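Local coordinates for pirin-like protein (Geobacillus kaustophilus, PDB 2P17) that is of unknown function but belongs to the pirin family of two-domain cupin proteins and binds one iron ion per subunit, at residues 4-9 with 217-222; 185-190 with 241-246. All blocks are in the same frame, centred on the assembly; numbering follows the deposited sequence.

Contact 1: residues 4-9 with 217-222; sequences QRRIRR and SRHNRG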
loop_
_atom_site.group_PDB
_atom_site.type_symbol
_atom_site.label_atom_id
_atom_site.label_comp_id
_atom_site.label_asym_id
_atom_site.label_seq_id
_atom_site.Cartn_x
_atom_site.Cartn_y
_atom_site.Cartn_z
ATOM N N GLN A 4 10.284 -0.877 -19.773
ATOM C CA GLN A 4 10.088 -1.909 -18.753
ATOM C C GLN A 4 10.845 -1.594 -17.473
ATOM O O GLN A 4 12.078 -1.460 -17.480
ATOM C CB GLN A 4 10.542 -3.278 -19.277
ATOM C CG GLN A 4 9.741 -3.781 -20.464
ATOM C CD GLN A 4 8.265 -3.900 -20.152
ATOM O OE1 GLN A 4 7.873 -4.550 -19.176
ATOM N NE2 GLN A 4 7.434 -3.262 -20.968
ATOM N N ARG A 5 10.114 -1.496 -16.367
ATOM C CA ARG A 5 10.756 -1.333 -15.072
ATOM C C ARG A 5 11.488 -2.599 -14.628
ATOM O O ARG A 5 11.089 -3.719 -14.984
ATOM C CB ARG A 5 9.736 -0.906 -14.023
ATOM C CG ARG A 5 9.169 0.488 -14.295
ATOM C CD ARG A 5 9.032 1.288 -13.014
ATOM N NE ARG A 5 8.273 2.524 -13.211
ATOM C CZ ARG A 5 8.235 3.518 -12.320
ATOM N NH1 ARG A 5 8.914 3.440 -11.175
ATOM N NH2 ARG A 5 7.504 4.597 -12.549
ATOM N N ARG A 6 12.536 -2.386 -13.837
ATOM C CA ARG A 6 13.347 -3.433 -13.235
ATOM C C ARG A 6 13.084 -3.431 -11.734
ATOM O O ARG A 6 12.598 -2.435 -11.178
ATOM C CB ARG A 6 14.840 -3.156 -13.489
ATOM C CG ARG A 6 15.306 -3.412 -14.911
ATOM C CD ARG A 6 16.657 -2.766 -15.166
ATOM N NE ARG A 6 16.527 -1.329 -15.400
ATOM C CZ ARG A 6 16.857 -0.380 -14.527
ATOM N NH1 ARG A 6 17.363 -0.700 -13.345
ATOM N NH2 ARG A 6 16.687 0.897 -14.847
ATOM N N ILE A 7 13.406 -4.541 -11.079
ATOM C CA ILE A 7 13.431 -4.608 -9.632
ATOM C C ILE A 7 14.827 -4.230 -9.153
ATOM O O ILE A 7 15.809 -4.942 -9.419
ATOM C CB ILE A 7 13.018 -6.010 -9.106
ATOM C CG1 ILE A 7 11.604 -6.387 -9.598
ATOM C CG2 ILE A 7 13.138 -6.058 -7.569
ATOM C CD1 ILE A 7 10.529 -5.307 -9.363
ATOM N N ARG A 8 14.920 -3.095 -8.469
ATOM C CA ARG A 8 16.222 -2.569 -8.059
ATOM C C ARG A 8 16.683 -3.095 -6.702
ATOM O O ARG A 8 17.873 -3.008 -6.374
ATOM C CB ARG A 8 16.232 -1.044 -8.077
ATOM C CG ARG A 8 15.257 -0.403 -7.115
ATOM C CD ARG A 8 15.352 1.123 -7.109
ATOM N NE ARG A 8 14.413 1.651 -6.132
ATOM C CZ ARG A 8 14.688 1.818 -4.842
ATOM N NH1 ARG A 8 15.905 1.547 -4.385
ATOM N NH2 ARG A 8 13.755 2.270 -4.013
ATOM N N ARG A 9 15.755 -3.646 -5.923
ATOM C CA ARG A 9 16.085 -4.181 -4.608
ATOM C C ARG A 9 14.993 -5.109 -4.113
ATOM O O ARG A 9 13.810 -4.863 -4.359
ATOM C CB ARG A 9 16.287 -3.037 -3.611
ATOM C CG ARG A 9 16.679 -3.486 -2.217
ATOM C CD ARG A 9 17.322 -2.372 -1.413
ATOM N NE ARG A 9 16.415 -1.250 -1.178
ATOM C CZ ARG A 9 15.492 -1.203 -0.221
ATOM N NH1 ARG A 9 15.297 -2.227 0.607
ATOM N NH2 ARG A 9 14.743 -0.116 -0.091
ATOM N N SER A 217 12.803 0.298 -10.291
ATOM C CA SER A 217 13.669 1.290 -10.909
ATOM C C SER A 217 12.939 2.604 -11.115
ATOM O O SER A 217 11.729 2.631 -11.281
ATOM C CB SER A 217 14.174 0.778 -12.268
ATOM O OG SER A 217 13.093 0.315 -13.062
ATOM N N ARG A 218 13.712 3.681 -11.127
ATOM C CA ARG A 218 13.196 5.014 -11.389
ATOM C C ARG A 218 13.374 5.389 -12.846
ATOM O O ARG A 218 14.334 4.960 -13.492
ATOM C CB ARG A 218 13.939 6.029 -10.524
ATOM C CG ARG A 218 13.791 5.802 -9.014
ATOM C CD ARG A 218 12.390 6.108 -8.501
ATOM N NE ARG A 218 12.062 7.534 -8.519
ATOM C CZ ARG A 218 12.331 8.415 -7.543
ATOM N NH1 ARG A 218 12.963 8.055 -6.432
ATOM N NH2 ARG A 218 11.983 9.687 -7.695
ATOM N N HIS A 219 12.433 6.181 -13.356
ATOM C CA HIS A 219 12.462 6.613 -14.742
ATOM C C HIS A 219 12.178 8.112 -14.821
ATOM O O HIS A 219 12.167 8.792 -13.803
ATOM C CB HIS A 219 11.508 5.732 -15.561
ATOM C CG HIS A 219 11.874 4.287 -15.479
ATOM N ND1 HIS A 219 12.758 3.701 -16.357
ATOM C CD2 HIS A 219 11.571 3.340 -14.561
ATOM C CE1 HIS A 219 12.951 2.441 -16.008
ATOM N NE2 HIS A 219 12.239 2.196 -14.924
ATOM N N ASN A 220 11.990 8.624 -16.033
ATOM C CA ASN A 220 11.818 10.056 -16.256
ATOM C C ASN A 220 10.365 10.460 -16.353
ATOM O O ASN A 220 9.541 9.711 -16.872
ATOM C CB ASN A 220 12.514 10.474 -17.552
ATOM C CG ASN A 220 13.997 10.198 -17.532
ATOM O OD1 ASN A 220 14.725 10.763 -16.722
ATOM N ND2 ASN A 220 14.457 9.327 -18.423
ATOM N N ARG A 221 10.058 11.664 -15.879
ATOM C CA ARG A 221 8.724 12.229 -16.065
ATOM C C ARG A 221 8.390 12.238 -17.560
ATOM O O ARG A 221 9.248 12.527 -18.409
ATOM C CB ARG A 221 8.665 13.649 -15.501
ATOM C CG ARG A 221 7.271 14.262 -15.468
ATOM C CD ARG A 221 7.323 15.754 -15.159
ATOM N NE ARG A 221 6.003 16.362 -15.297
ATOM C CZ ARG A 221 5.071 16.387 -14.344
ATOM N NH1 ARG A 221 5.306 15.846 -13.151
ATOM N NH2 ARG A 221 3.899 16.963 -14.586
ATOM N N GLY A 222 7.145 11.891 -17.870
ATOM C CA GLY A 222 6.678 11.869 -19.251
ATOM C C GLY A 222 6.854 10.544 -19.964
ATOM O O GLY A 222 6.346 10.368 -21.073
#

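Contact 2: residues 185-190 with 241-246; sequences PGHYNG and AGEPVN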
loop_
_atom_site.group_PDB
_atom_site.type_symbol
_atom_site.label_atom_id
_atom_site.label_comp_id
_atom_site.label_asym_id
_atom_site.label_seq_id
_atom_site.Cartn_x
_atom_site.Cartn_y
_atom_site.Cartn_z
ATOM N N PRO A 185 3.318 5.941 -14.682
ATOM C CA PRO A 185 4.019 7.116 -15.223
ATOM C C PRO A 185 5.491 7.056 -14.821
ATOM O O PRO A 185 5.814 6.587 -13.724
ATOM C CB PRO A 185 3.319 8.284 -14.545
ATOM C CG PRO A 185 1.937 7.742 -14.203
ATOM C CD PRO A 185 2.169 6.312 -13.835
ATOM N N GLY A 186 6.375 7.519 -15.696
ATOM C CA GLY A 186 7.814 7.355 -15.470
ATOM C C GLY A 186 8.356 7.983 -14.193
ATOM O O GLY A 186 9.346 7.497 -13.617
ATOM N N HIS A 187 7.708 9.047 -13.726
ATOM C CA HIS A 187 8.200 9.745 -12.546
ATOM C C HIS A 187 7.679 9.132 -11.241
ATOM O O HIS A 187 8.135 9.510 -10.153
ATOM C CB HIS A 187 7.867 11.239 -12.616
ATOM C CG HIS A 187 6.409 11.545 -12.493
ATOM N ND1 HIS A 187 5.472 11.097 -13.401
ATOM C CD2 HIS A 187 5.723 12.252 -11.562
ATOM C CE1 HIS A 187 4.273 11.519 -13.036
ATOM N NE2 HIS A 187 4.396 12.217 -11.921
ATOM N N TYR A 188 6.741 8.187 -11.329
ATOM C CA TYR A 188 6.246 7.552 -10.103
ATOM C C TYR A 188 7.352 6.703 -9.473
ATOM O O TYR A 188 8.181 6.101 -10.166
ATOM C CB TYR A 188 5.036 6.661 -10.379
ATOM C CG TYR A 188 3.672 7.323 -10.365
ATOM C CD1 TYR A 188 3.482 8.633 -10.788
ATOM C CD2 TYR A 188 2.551 6.595 -9.954
ATOM C CE1 TYR A 188 2.212 9.202 -10.793
ATOM C CE2 TYR A 188 1.275 7.158 -9.947
ATOM C CZ TYR A 188 1.117 8.460 -10.367
ATOM O OH TYR A 188 -0.148 9.027 -10.396
ATOM N N ASN A 189 7.314 6.637 -8.147
ATOM C CA ASN A 189 8.248 5.873 -7.352
ATOM C C ASN A 189 7.429 4.822 -6.627
ATOM O O ASN A 189 6.404 5.142 -6.031
ATOM C CB ASN A 189 8.956 6.820 -6.371
ATOM C CG ASN A 189 10.057 6.138 -5.562
ATOM O OD1 ASN A 189 10.618 5.122 -5.971
ATOM N ND2 ASN A 189 10.390 6.727 -4.427
ATOM N N GLY A 190 7.862 3.564 -6.665
ATOM C CA GLY A 190 7.053 2.535 -6.037
ATOM C C GLY A 190 7.717 1.210 -5.774
ATOM O O GLY A 190 8.930 1.035 -5.947
ATOM N N ALA A 241 2.557 2.867 -5.799
ATOM C CA ALA A 241 3.447 3.769 -6.518
ATOM C C ALA A 241 2.847 5.146 -6.486
ATOM O O ALA A 241 1.634 5.288 -6.575
ATOM C CB ALA A 241 3.636 3.299 -7.948
ATOM N N GLY A 242 3.675 6.171 -6.338
ATOM C CA GLY A 242 3.133 7.507 -6.221
ATOM C C GLY A 242 4.025 8.568 -6.817
ATOM O O GLY A 242 5.198 8.327 -7.108
ATOM N N GLU A 243 3.466 9.756 -6.957
ATOM C CA GLU A 243 4.209 10.884 -7.484
ATOM C C GLU A 243 5.055 11.499 -6.372
ATOM O O GLU A 243 4.506 11.956 -5.373
ATOM C CB GLU A 243 3.224 11.916 -7.995
ATOM C CG GLU A 243 3.860 13.180 -8.504
ATOM C CD GLU A 243 2.839 14.054 -9.178
ATOM O OE1 GLU A 243 2.161 14.813 -8.464
ATOM O OE2 GLU A 243 2.719 13.974 -10.426
ATOM N N PRO A 244 6.396 11.508 -6.527
ATOM C CA PRO A 244 7.222 12.150 -5.494
ATOM C C PRO A 244 6.864 13.604 -5.209
ATOM O O PRO A 244 6.500 14.345 -6.126
ATOM C CB PRO A 244 8.645 12.050 -6.066
ATOM C CG PRO A 244 8.599 10.825 -6.923
ATOM C CD PRO A 244 7.229 10.907 -7.585
ATOM N N VAL A 245 6.970 13.978 -3.934
ATOM C CA VAL A 245 6.672 15.336 -3.470
ATOM C C VAL A 245 7.858 16.246 -3.764
ATOM O O VAL A 245 7.673 17.411 -4.124
ATOM C CB VAL A 245 6.301 15.344 -1.967
ATOM C CG1 VAL A 245 6.105 16.757 -1.471
ATOM C CG2 VAL A 245 5.047 14.524 -1.724
ATOM N N ASN A 246 9.071 15.704 -3.643
ATOM C CA ASN A 246 10.289 16.460 -3.931
ATOM C C ASN A 246 10.432 17.707 -3.057
ATOM O O ASN A 246 10.809 18.788 -3.536
ATOM C CB ASN A 246 10.356 16.799 -5.432
ATOM C CG ASN A 246 10.565 15.563 -6.299
ATOM O OD1 ASN A 246 11.406 14.721 -6.001
ATOM N ND2 ASN A 246 9.800 15.457 -7.375
#

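Contact 1: residues 4-9 with 217-222
Ser-217 holds its OG between its own backbone N and carbonyl carbon (chi1 50°), against the backbone of Arg-6, while a bend at chi2 (-139°) sends the Arg-5 chain along His-219. This is where the N-terminal strand 3-19 meets the C-terminal cupin domain of the pirin fold: strand 3-19 pairs antiparallel with 212-216 and parallel with 224-231, and Ser-217 starts the loop between those two. Arg-6 and Ser-217 bind each other twice. Arg-6 N donates to Ser-217 OG over 2.9 Å, almost straight at 172°, and Ser-217 N returns a bond to Arg-6 O, also 2.9 Å. The same hydroxyl is hydrogen-bonded to His-219 NE2 at 2.8 Å, which ties the imidazole back to the start of its loop. Arg-5 and His-219 run past each other in opposite directions, Arg-5 CG lying 3.6 Å from His-219 NE2. At the far end, Arg-5 NH1 makes a weak bond to Ser-217 O; the guanidinium is held more firmly outside the contact, NE by Thr-225 OG1 and NH2 by Tyr-188 O. Across the serine, the guanidinium of Arg-6 lays one face on the Ser-217 methylene, with Arg-6 NH2 3.6 Å from Ser-217 CB.

Contact 2: residues 185-190 with 241-246
Asn-189 and Gly-242 form the hydrogen-bonded pair of an antiparallel ladder joining strands 189-196 and 235-242 in the C-terminal cupin domain. Asn-189 N reaches Gly-242 O at 2.9 Å, and Gly-242 N reaches Asn-189 O at the same distance. One step on, the backbones are pressed together: Gly-190 CA and Ala-241 CA lie only 3.8 Å apart, a spacing possible because Gly-190 carries no side chain. Tyr-188 packs over the neighbouring step: Gly-242 CA sits 4.2 Å from its ring centroid in a CH-pi contact, and Pro-185 CD, from the start of the type I turn, lies on the opposite face. The Asn-189 side chain leaves one face of the sheet, and its ND2 donates to Asp-37 O and Glu-35 O.

Beyond Gly-242 the pairing stops and the contact becomes more open. Pro-244 still fits in closely, its CD 3.1 Å from His-187 O, but Val-245 and Asn-246 have left the partner segment. On the partly exposed side, His-187 meets the extended Glu-243, whose CG is anti to the backbone N (chi1 177°). His-187 NE2 donates to Glu-243 OE2 over 2.9 Å at 158°, the oxygen lying near the ring plane and offering its anti lone pair. The bond is consistent with a proton on NE2, in either the neutral or the charged imidazole, and the nearby carboxylate would probably favour the charged form.

Overall arrangement
The centres of contacts 1 and 2 lie about 10 Å apart, on the same side of the chain's centre, and Arg-5 bridges them. From contact 1 its NH2 reaches Tyr-188 O, 2.9 Å away in a probable hydrogen bond, and more weakly Pro-185 O, so the N-terminal strand grips the turn of segment 185-190. The loop 217-222 also presses on that segment: His-219 CB lies 3.4 Å from Gly-186 O, and Arg-218 CD lies 3.2 Å from Asn-189 OD1. Strand 212-216 links both, pairing with 3-19 and with 189-196. Neither contact belongs to the iron site, where His-57 and His-99 bind the metal.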